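Local structure of KLLA0C04147p (Kluyveromyces lactis, 5H2A) at residues L23-C32 / L66-W74; V88-L99 / V111-D122. The protein probably binds and transfers sterols as a member of the OSBP family, the present chain being its ankyrin-repeat domain. One frame throughout, in Å; residues are numbered along the deposited sequence.

Contact 1 (L23-C32 / L66-W74); sequences LRQSNFQQLC and LIKDIVQNW
Phe28 holds CG anti to its backbone N (chi1 178°), which lays the ring against Asn73 and Trp74 of helix 64-74. Leu66 has the same first torsion and sends its two methyls back against the turn at Ser26 to Phe28. The Phe28 ring is a knob in a hole made by Asp69, Ile70, Asn73 and Trp74. Asn73 ND2 lies over one face toward the rim, 3.6 Å from Phe28 CE2, with amide and ring planes 32° apart. Cys32 SG lies over the opposite face, again near the rim. The ring also meets the indole obliquely, Phe28 CE1 lying over one indole face and 3.7 Å from Trp74 CE2. Leu66 CD1 packs 3.6 Å from Phe28 CA, while Leu66 CD2 rests 3.6 Å from Ser26 O. Leu31 CD2 bridges Ile70 CD1 and Trp74 CH2, 3.8 Å from each. One water donates to Asp69 OD2 and accepts from Phe28 N at the start of the helix, where Asn27 and Gln30 form a capping box. With an alanine at Phe28, this hole would probably lose its filling, and the Asn73 amide, otherwise held by a weak bond to Asp69 O, would be likely to turn more easily. The short helical segments 28-32 and 66-74 cross at -59°. Leu23 continues the packing onto Tyr57 and Val61 of helix 54-61, and Leu31 reaches back to Leu19 and Cys22 of helix 12-25.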
# COMPACT_ATOMS: atom_id res chain seq x y z
N LEU A 23 -0.99 -14.46 -24.91
CA LEU A 23 -0.97 -14.89 -23.51
C LEU A 23 -1.42 -16.34 -23.33
O LEU A 23 -1.01 -17.00 -22.36
CB LEU A 23 -1.83 -13.96 -22.67
CG LEU A 23 -1.30 -12.52 -22.56
CD1 LEU A 23 -2.28 -11.67 -21.75
CD2 LEU A 23 0.08 -12.52 -21.90
N ARG A 24 -2.29 -16.84 -24.21
CA ARG A 24 -2.80 -18.20 -24.08
C ARG A 24 -1.82 -19.26 -24.56
O ARG A 24 -1.85 -20.40 -24.07
CB ARG A 24 -4.10 -18.36 -24.88
CG ARG A 24 -5.33 -17.82 -24.19
CD ARG A 24 -6.62 -18.31 -24.88
NE ARG A 24 -7.76 -18.08 -24.00
CZ ARG A 24 -8.54 -17.01 -24.07
NH1 ARG A 24 -8.31 -16.08 -24.99
NH2 ARG A 24 -9.56 -16.87 -23.22
N GLN A 25 -0.96 -18.93 -25.52
CA GLN A 25 -0.20 -19.91 -26.29
C GLN A 25 1.30 -19.70 -26.24
O GLN A 25 2.05 -20.64 -26.54
CB GLN A 25 -0.63 -19.87 -27.77
CG GLN A 25 -2.09 -20.19 -28.03
CD GLN A 25 -2.46 -21.59 -27.58
OE1 GLN A 25 -1.94 -22.58 -28.11
NE2 GLN A 25 -3.37 -21.68 -26.61
N SER A 26 1.77 -18.50 -25.92
CA SER A 26 3.15 -18.12 -26.15
C SER A 26 3.91 -17.94 -24.84
O SER A 26 3.33 -18.00 -23.74
CB SER A 26 3.21 -16.85 -27.00
OG SER A 26 2.59 -17.11 -28.25
N ASN A 27 5.23 -17.75 -24.95
CA ASN A 27 6.07 -17.59 -23.78
C ASN A 27 6.48 -16.12 -23.64
O ASN A 27 6.00 -15.25 -24.37
CB ASN A 27 7.30 -18.52 -23.84
CG ASN A 27 8.24 -18.20 -25.00
OD1 ASN A 27 8.13 -17.15 -25.64
ND2 ASN A 27 9.19 -19.10 -25.26
N PHE A 28 7.37 -15.83 -22.69
CA PHE A 28 7.66 -14.44 -22.34
C PHE A 28 8.40 -13.72 -23.47
O PHE A 28 8.06 -12.59 -23.80
CB PHE A 28 8.45 -14.37 -21.04
CG PHE A 28 8.82 -12.96 -20.63
CD1 PHE A 28 7.86 -12.09 -20.11
CD2 PHE A 28 10.13 -12.50 -20.79
CE1 PHE A 28 8.22 -10.77 -19.74
CE2 PHE A 28 10.49 -11.20 -20.41
CZ PHE A 28 9.52 -10.35 -19.89
N GLN A 29 9.40 -14.37 -24.08
CA GLN A 29 10.11 -13.69 -25.16
C GLN A 29 9.20 -13.41 -26.35
O GLN A 29 9.33 -12.38 -27.01
CB GLN A 29 11.35 -14.50 -25.58
CG GLN A 29 11.02 -15.82 -26.28
CD GLN A 29 12.23 -16.75 -26.33
OE1 GLN A 29 12.56 -17.44 -25.35
NE2 GLN A 29 12.91 -16.76 -27.47
N GLN A 30 8.23 -14.30 -26.61
CA GLN A 30 7.25 -14.03 -27.66
C GLN A 30 6.33 -12.87 -27.28
O GLN A 30 5.94 -12.07 -28.14
CB GLN A 30 6.45 -15.30 -27.95
CG GLN A 30 7.29 -16.32 -28.70
CD GLN A 30 6.69 -17.71 -28.72
OE1 GLN A 30 6.08 -18.16 -27.75
NE2 GLN A 30 6.91 -18.42 -29.83
N LEU A 31 5.93 -12.80 -26.00
CA LEU A 31 5.13 -11.68 -25.53
C LEU A 31 5.89 -10.36 -25.69
O LEU A 31 5.33 -9.36 -26.18
CB LEU A 31 4.73 -11.91 -24.07
CG LEU A 31 4.00 -10.75 -23.38
CD1 LEU A 31 2.66 -10.45 -24.09
CD2 LEU A 31 3.79 -11.05 -21.90
N CYS A 32 7.17 -10.34 -25.30
CA CYS A 32 7.97 -9.13 -25.50
C CYS A 32 7.98 -8.71 -26.96
O CYS A 32 7.81 -7.52 -27.28
CB CYS A 32 9.41 -9.36 -25.01
SG CYS A 32 9.60 -9.49 -23.23
N LEU A 66 4.39 -18.18 -17.27
CA LEU A 66 4.42 -16.88 -17.94
C LEU A 66 4.08 -15.76 -16.97
O LEU A 66 4.69 -14.68 -17.03
CB LEU A 66 3.47 -16.89 -19.14
CG LEU A 66 3.31 -15.57 -19.91
CD1 LEU A 66 4.64 -15.02 -20.39
CD2 LEU A 66 2.37 -15.80 -21.08
N ILE A 67 3.11 -15.99 -16.08
CA ILE A 67 2.79 -14.99 -15.06
C ILE A 67 4.02 -14.67 -14.22
O ILE A 67 4.34 -13.50 -13.97
CB ILE A 67 1.62 -15.48 -14.19
CG1 ILE A 67 0.34 -15.51 -15.03
CG2 ILE A 67 1.46 -14.58 -12.95
CD1 ILE A 67 -0.77 -16.34 -14.40
N LYS A 68 4.76 -15.71 -13.81
CA LYS A 68 5.99 -15.47 -13.03
C LYS A 68 6.99 -14.62 -13.78
O LYS A 68 7.63 -13.73 -13.19
CB LYS A 68 6.64 -16.80 -12.63
CG LYS A 68 5.91 -17.50 -11.51
CD LYS A 68 6.39 -18.95 -11.38
CE LYS A 68 5.56 -19.72 -10.38
NZ LYS A 68 6.09 -21.10 -10.22
N ASP A 69 7.18 -14.89 -15.06
CA ASP A 69 8.12 -14.11 -15.86
C ASP A 69 7.68 -12.65 -15.96
O ASP A 69 8.52 -11.74 -15.90
CB ASP A 69 8.24 -14.72 -17.26
CG ASP A 69 9.08 -16.00 -17.29
OD1 ASP A 69 9.91 -16.19 -16.39
OD2 ASP A 69 8.91 -16.81 -18.24
N ILE A 70 6.38 -12.42 -16.19
CA ILE A 70 5.87 -11.05 -16.26
C ILE A 70 6.11 -10.34 -14.93
O ILE A 70 6.56 -9.19 -14.89
CB ILE A 70 4.38 -11.05 -16.62
CG1 ILE A 70 4.17 -11.48 -18.09
CG2 ILE A 70 3.76 -9.67 -16.37
CD1 ILE A 70 2.70 -11.88 -18.37
N VAL A 71 5.80 -11.02 -13.82
CA VAL A 71 5.95 -10.40 -12.50
C VAL A 71 7.42 -10.11 -12.23
O VAL A 71 7.78 -9.01 -11.79
CB VAL A 71 5.35 -11.31 -11.41
CG1 VAL A 71 5.81 -10.85 -10.01
CG2 VAL A 71 3.81 -11.36 -11.52
N GLN A 72 8.30 -11.08 -12.51
CA GLN A 72 9.71 -10.90 -12.19
C GLN A 72 10.34 -9.81 -13.05
O GLN A 72 11.16 -9.02 -12.56
CB GLN A 72 10.46 -12.22 -12.37
CG GLN A 72 11.93 -12.13 -12.00
CD GLN A 72 12.16 -11.51 -10.63
OE1 GLN A 72 11.69 -12.04 -9.61
NE2 GLN A 72 12.88 -10.39 -10.59
N ASN A 73 9.96 -9.73 -14.33
CA ASN A 73 10.67 -8.85 -15.25
C ASN A 73 10.05 -7.46 -15.42
O ASN A 73 10.77 -6.52 -15.78
CB ASN A 73 10.77 -9.52 -16.62
CG ASN A 73 11.68 -10.73 -16.58
OD1 ASN A 73 12.82 -10.63 -16.15
ND2 ASN A 73 11.15 -11.88 -16.96
N TRP A 74 8.75 -7.31 -15.19
CA TRP A 74 8.10 -6.03 -15.43
C TRP A 74 7.48 -5.35 -14.21
O TRP A 74 6.93 -4.26 -14.37
CB TRP A 74 6.99 -6.18 -16.48
CG TRP A 74 7.45 -6.54 -17.88
CD1 TRP A 74 8.72 -6.60 -18.35
CD2 TRP A 74 6.59 -6.91 -18.97
NE1 TRP A 74 8.71 -6.99 -19.70
CE2 TRP A 74 7.41 -7.18 -20.09
CE3 TRP A 74 5.20 -7.02 -19.10
CZ2 TRP A 74 6.88 -7.56 -21.33
CZ3 TRP A 74 4.67 -7.41 -20.35
CH2 TRP A 74 5.51 -7.67 -21.44
O HOH W 1 7.66 -17.66 -20.38

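Contact 2 (V88-L99 / V111-D122); sequences VNKQDQDGNTPL and VTVLMNHPDIND
The His117 imidazole takes Val88 CG1 over the centre of one face, a CH-pi contact 4.0 Å from the methyl to the ring centroid. At the ring edge, in plane, His117 ND1 accepts from Asp119 N at 3.0 Å. His117 NE2 is hydrogen-bonded to Thr75 OG1, so partners at both nitrogens help hold the ring's rotation. The Asn89 amide bridges to Asp119 and Asn121 with both its polar atoms. Asn89 ND2 donates almost straight (169°) to Asp119 O at 2.9 Å, with that oxygen in the amide plane. Its OD1 accepts from Asn121 N, which comes from above the carbonyl plane. A water also donates to Asn89 OD1 and to Asn121 O. Val88 CG2 packs against both Leu114 CD2 (3.7 Å) and Ile120 CD1 (3.8 Å). Leu99 has CG anti to the backbone N (chi1 -177°) and lays its methyls against 111-122. Leu99 CD2 touches Met115 SD at 3.8 Å and Asp122 CB, and CD1 lies against Leu114 CB. Leu114 CD1 in turn meets Leu99 N at 3.7 Å. Asp122 turns its carboxylate to Arg149 and Arg180. Asp92 OD1 accepts from Asp94 N, an Asx turn, and from Asn96 N, the two coming from opposite faces of the carboxylate. The Thr97-Pro98-Leu99 helix start and the paired helices 98-104 and 108-115, with extended loops beside them, are characteristic of an ankyrin repeat, here the one predicted at 94-117.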
# COMPACT_ATOMS: atom_id res chain seq x y z
N VAL A 88 1.61 -3.89 -10.18
CA VAL A 88 1.02 -5.14 -9.70
C VAL A 88 -0.30 -4.89 -8.96
O VAL A 88 -1.10 -5.82 -8.78
CB VAL A 88 2.06 -5.88 -8.84
CG1 VAL A 88 2.32 -5.14 -7.51
CG2 VAL A 88 1.64 -7.31 -8.58
N ASN A 89 -0.57 -3.64 -8.56
CA ASN A 89 -1.82 -3.28 -7.91
C ASN A 89 -2.77 -2.50 -8.82
O ASN A 89 -3.71 -1.88 -8.31
CB ASN A 89 -1.53 -2.46 -6.66
CG ASN A 89 -0.63 -3.17 -5.71
OD1 ASN A 89 -0.90 -4.32 -5.35
ND2 ASN A 89 0.47 -2.51 -5.29
N LYS A 90 -2.52 -2.48 -10.13
CA LYS A 90 -3.43 -1.85 -11.09
C LYS A 90 -4.87 -2.36 -10.94
O LYS A 90 -5.12 -3.56 -10.92
CB LYS A 90 -2.93 -2.11 -12.52
CG LYS A 90 -3.88 -1.65 -13.63
CD LYS A 90 -4.05 -0.14 -13.67
CE LYS A 90 -5.03 0.26 -14.80
NZ LYS A 90 -5.27 1.73 -14.82
N GLN A 91 -5.82 -1.43 -10.89
CA GLN A 91 -7.23 -1.80 -10.85
C GLN A 91 -7.85 -1.68 -12.24
O GLN A 91 -7.64 -0.67 -12.93
CB GLN A 91 -7.99 -0.92 -9.86
CG GLN A 91 -7.62 -1.17 -8.41
CD GLN A 91 -8.36 -0.21 -7.50
OE1 GLN A 91 -7.92 0.91 -7.30
NE2 GLN A 91 -9.52 -0.63 -7.00
N ASP A 92 -8.61 -2.69 -12.64
CA ASP A 92 -9.27 -2.72 -13.94
C ASP A 92 -10.61 -1.98 -13.85
O ASP A 92 -10.86 -1.24 -12.89
CB ASP A 92 -9.43 -4.17 -14.43
CG ASP A 92 -10.42 -5.00 -13.58
OD1 ASP A 92 -11.20 -4.45 -12.78
OD2 ASP A 92 -10.43 -6.24 -13.75
N GLN A 93 -11.50 -2.17 -14.83
CA GLN A 93 -12.73 -1.38 -14.87
C GLN A 93 -13.73 -1.77 -13.79
O GLN A 93 -14.68 -1.01 -13.56
CB GLN A 93 -13.40 -1.48 -16.24
CG GLN A 93 -13.72 -2.90 -16.68
CD GLN A 93 -14.50 -2.93 -18.00
OE1 GLN A 93 -14.75 -1.88 -18.61
NE2 GLN A 93 -14.88 -4.12 -18.44
N ASP A 94 -13.57 -2.93 -13.15
CA ASP A 94 -14.39 -3.34 -12.01
C ASP A 94 -13.71 -3.06 -10.67
O ASP A 94 -14.23 -3.47 -9.63
CB ASP A 94 -14.73 -4.83 -12.12
CG ASP A 94 -15.37 -5.19 -13.47
OD1 ASP A 94 -16.41 -4.59 -13.81
OD2 ASP A 94 -14.83 -6.05 -14.19
N GLY A 95 -12.56 -2.39 -10.68
CA GLY A 95 -11.79 -2.19 -9.46
C GLY A 95 -10.94 -3.38 -9.04
O GLY A 95 -10.32 -3.32 -7.96
N ASN A 96 -10.87 -4.43 -9.85
CA ASN A 96 -10.11 -5.62 -9.48
C ASN A 96 -8.64 -5.49 -9.81
O ASN A 96 -8.27 -5.00 -10.89
CB ASN A 96 -10.71 -6.84 -10.18
CG ASN A 96 -12.01 -7.28 -9.52
OD1 ASN A 96 -12.12 -7.26 -8.30
ND2 ASN A 96 -13.00 -7.67 -10.33
N THR A 97 -7.80 -5.93 -8.88
CA THR A 97 -6.37 -6.12 -9.09
C THR A 97 -6.13 -7.52 -9.61
O THR A 97 -7.03 -8.39 -9.57
CB THR A 97 -5.62 -5.93 -7.77
OG1 THR A 97 -6.05 -6.95 -6.86
CG2 THR A 97 -5.89 -4.54 -7.17
N PRO A 98 -4.91 -7.82 -10.08
CA PRO A 98 -4.63 -9.22 -10.47
C PRO A 98 -4.86 -10.18 -9.32
O PRO A 98 -5.28 -11.31 -9.55
CB PRO A 98 -3.15 -9.17 -10.89
CG PRO A 98 -2.96 -7.73 -11.40
CD PRO A 98 -3.80 -6.91 -10.43
N LEU A 99 -4.60 -9.74 -8.09
CA LEU A 99 -4.80 -10.61 -6.93
C LEU A 99 -6.27 -10.92 -6.70
O LEU A 99 -6.62 -12.06 -6.35
CB LEU A 99 -4.17 -9.96 -5.69
CG LEU A 99 -4.23 -10.81 -4.42
CD1 LEU A 99 -3.52 -12.14 -4.65
CD2 LEU A 99 -3.60 -10.04 -3.25
N VAL A 111 -1.72 -16.78 -6.59
CA VAL A 111 -1.94 -16.02 -5.36
C VAL A 111 -0.66 -15.94 -4.54
O VAL A 111 -0.28 -14.88 -4.03
CB VAL A 111 -3.09 -16.64 -4.55
CG1 VAL A 111 -3.13 -16.04 -3.15
CG2 VAL A 111 -4.44 -16.40 -5.27
N THR A 112 0.05 -17.07 -4.42
CA THR A 112 1.30 -17.09 -3.68
C THR A 112 2.35 -16.17 -4.28
O THR A 112 3.02 -15.42 -3.56
CB THR A 112 1.82 -18.53 -3.61
OG1 THR A 112 0.91 -19.31 -2.83
CG2 THR A 112 3.19 -18.58 -2.96
N VAL A 113 2.52 -16.22 -5.61
CA VAL A 113 3.48 -15.32 -6.27
C VAL A 113 3.15 -13.86 -5.99
O VAL A 113 4.02 -13.05 -5.68
CB VAL A 113 3.49 -15.60 -7.79
CG1 VAL A 113 4.29 -14.52 -8.54
CG2 VAL A 113 4.09 -16.99 -8.07
N LEU A 114 1.87 -13.50 -6.11
CA LEU A 114 1.49 -12.11 -5.91
C LEU A 114 1.61 -11.69 -4.44
O LEU A 114 2.09 -10.59 -4.15
CB LEU A 114 0.06 -11.91 -6.43
CG LEU A 114 -0.11 -12.01 -7.96
CD1 LEU A 114 -1.60 -11.92 -8.32
CD2 LEU A 114 0.63 -10.89 -8.64
N MET A 115 1.16 -12.54 -3.50
CA MET A 115 1.28 -12.20 -2.08
C MET A 115 2.74 -12.04 -1.66
O MET A 115 3.04 -11.31 -0.71
CB MET A 115 0.65 -13.26 -1.17
CG MET A 115 -0.90 -13.41 -1.25
SD MET A 115 -1.77 -11.98 -0.61
CE MET A 115 -1.52 -12.11 1.18
N ASN A 116 3.65 -12.74 -2.34
CA ASN A 116 5.08 -12.60 -2.06
C ASN A 116 5.72 -11.39 -2.71
O ASN A 116 6.89 -11.10 -2.44
CB ASN A 116 5.82 -13.87 -2.50
CG ASN A 116 5.63 -15.00 -1.51
OD1 ASN A 116 5.29 -14.77 -0.35
ND2 ASN A 116 5.85 -16.23 -1.97
N HIS A 117 5.00 -10.66 -3.56
CA HIS A 117 5.56 -9.45 -4.17
C HIS A 117 5.73 -8.37 -3.11
O HIS A 117 4.76 -8.02 -2.43
CB HIS A 117 4.64 -8.95 -5.28
CG HIS A 117 5.29 -7.94 -6.18
ND1 HIS A 117 5.64 -6.68 -5.76
CD2 HIS A 117 5.62 -8.01 -7.50
CE1 HIS A 117 6.17 -6.01 -6.77
NE2 HIS A 117 6.16 -6.79 -7.84
N PRO A 118 6.94 -7.82 -2.94
CA PRO A 118 7.16 -6.82 -1.87
C PRO A 118 6.25 -5.61 -1.92
O PRO A 118 6.03 -4.98 -0.88
CB PRO A 118 8.63 -6.40 -2.07
CG PRO A 118 9.21 -7.36 -3.05
CD PRO A 118 8.11 -7.98 -3.82
N ASP A 119 5.71 -5.26 -3.09
CA ASP A 119 4.86 -4.08 -3.24
C ASP A 119 3.37 -4.41 -3.32
O ASP A 119 2.56 -3.51 -3.56
CB ASP A 119 5.29 -3.29 -4.48
CG ASP A 119 6.79 -3.03 -4.51
OD1 ASP A 119 7.33 -2.67 -3.45
OD2 ASP A 119 7.42 -3.21 -5.57
N ILE A 120 2.99 -5.67 -3.12
CA ILE A 120 1.59 -6.06 -3.23
C ILE A 120 0.77 -5.27 -2.22
O ILE A 120 1.23 -4.94 -1.13
CB ILE A 120 1.40 -7.57 -3.02
CG1 ILE A 120 0.07 -8.05 -3.61
CG2 ILE A 120 1.47 -7.92 -1.52
CD1 ILE A 120 0.02 -7.93 -5.17
N ASN A 121 -0.46 -4.93 -2.60
CA ASN A 121 -1.41 -4.34 -1.66
C ASN A 121 -2.67 -5.21 -1.69
O ASN A 121 -3.54 -5.04 -2.56
CB ASN A 121 -1.70 -2.88 -2.00
CG ASN A 121 -2.56 -2.22 -0.95
OD1 ASN A 121 -3.07 -2.88 -0.05
ND2 ASN A 121 -2.74 -0.91 -1.06
N ASP A 122 -2.77 -6.14 -0.73
CA ASP A 122 -3.94 -7.00 -0.59
C ASP A 122 -5.08 -6.34 0.18
O ASP A 122 -6.01 -7.06 0.59
CB ASP A 122 -3.55 -8.33 0.07
CG ASP A 122 -3.05 -8.16 1.50
OD1 ASP A 122 -2.70 -7.02 1.91
OD2 ASP A 122 -3.00 -9.17 2.23
O HOH W 2 -3.18 -5.83 -5.33

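In the fold
From the N terminus, helix 12-25 turns at Ser26 into helix 28-38. Contact 1 then brings this turn against helix 64-74, closing a largely helical loop that includes helices 45-51 and 54-61. The chain runs on through Ile86, which bonds to Trp74 by its backbone, and enters contact 2. There 88-99 meets 111-122, closing the short, mostly helical stretch from helix 98-104 into helix 108-115. The two closures are in series, neither nested nor crossed, with centres about 17 Å apart. They touch where Val71 meets His117 and Val113, and Lys68 meets Val113. Helix 64-74 thus lies between the N-terminal helices and helix 108-115 with its following loop. Beyond contact 2, Leu99 and Val111 reach Met145 of helix 139-165.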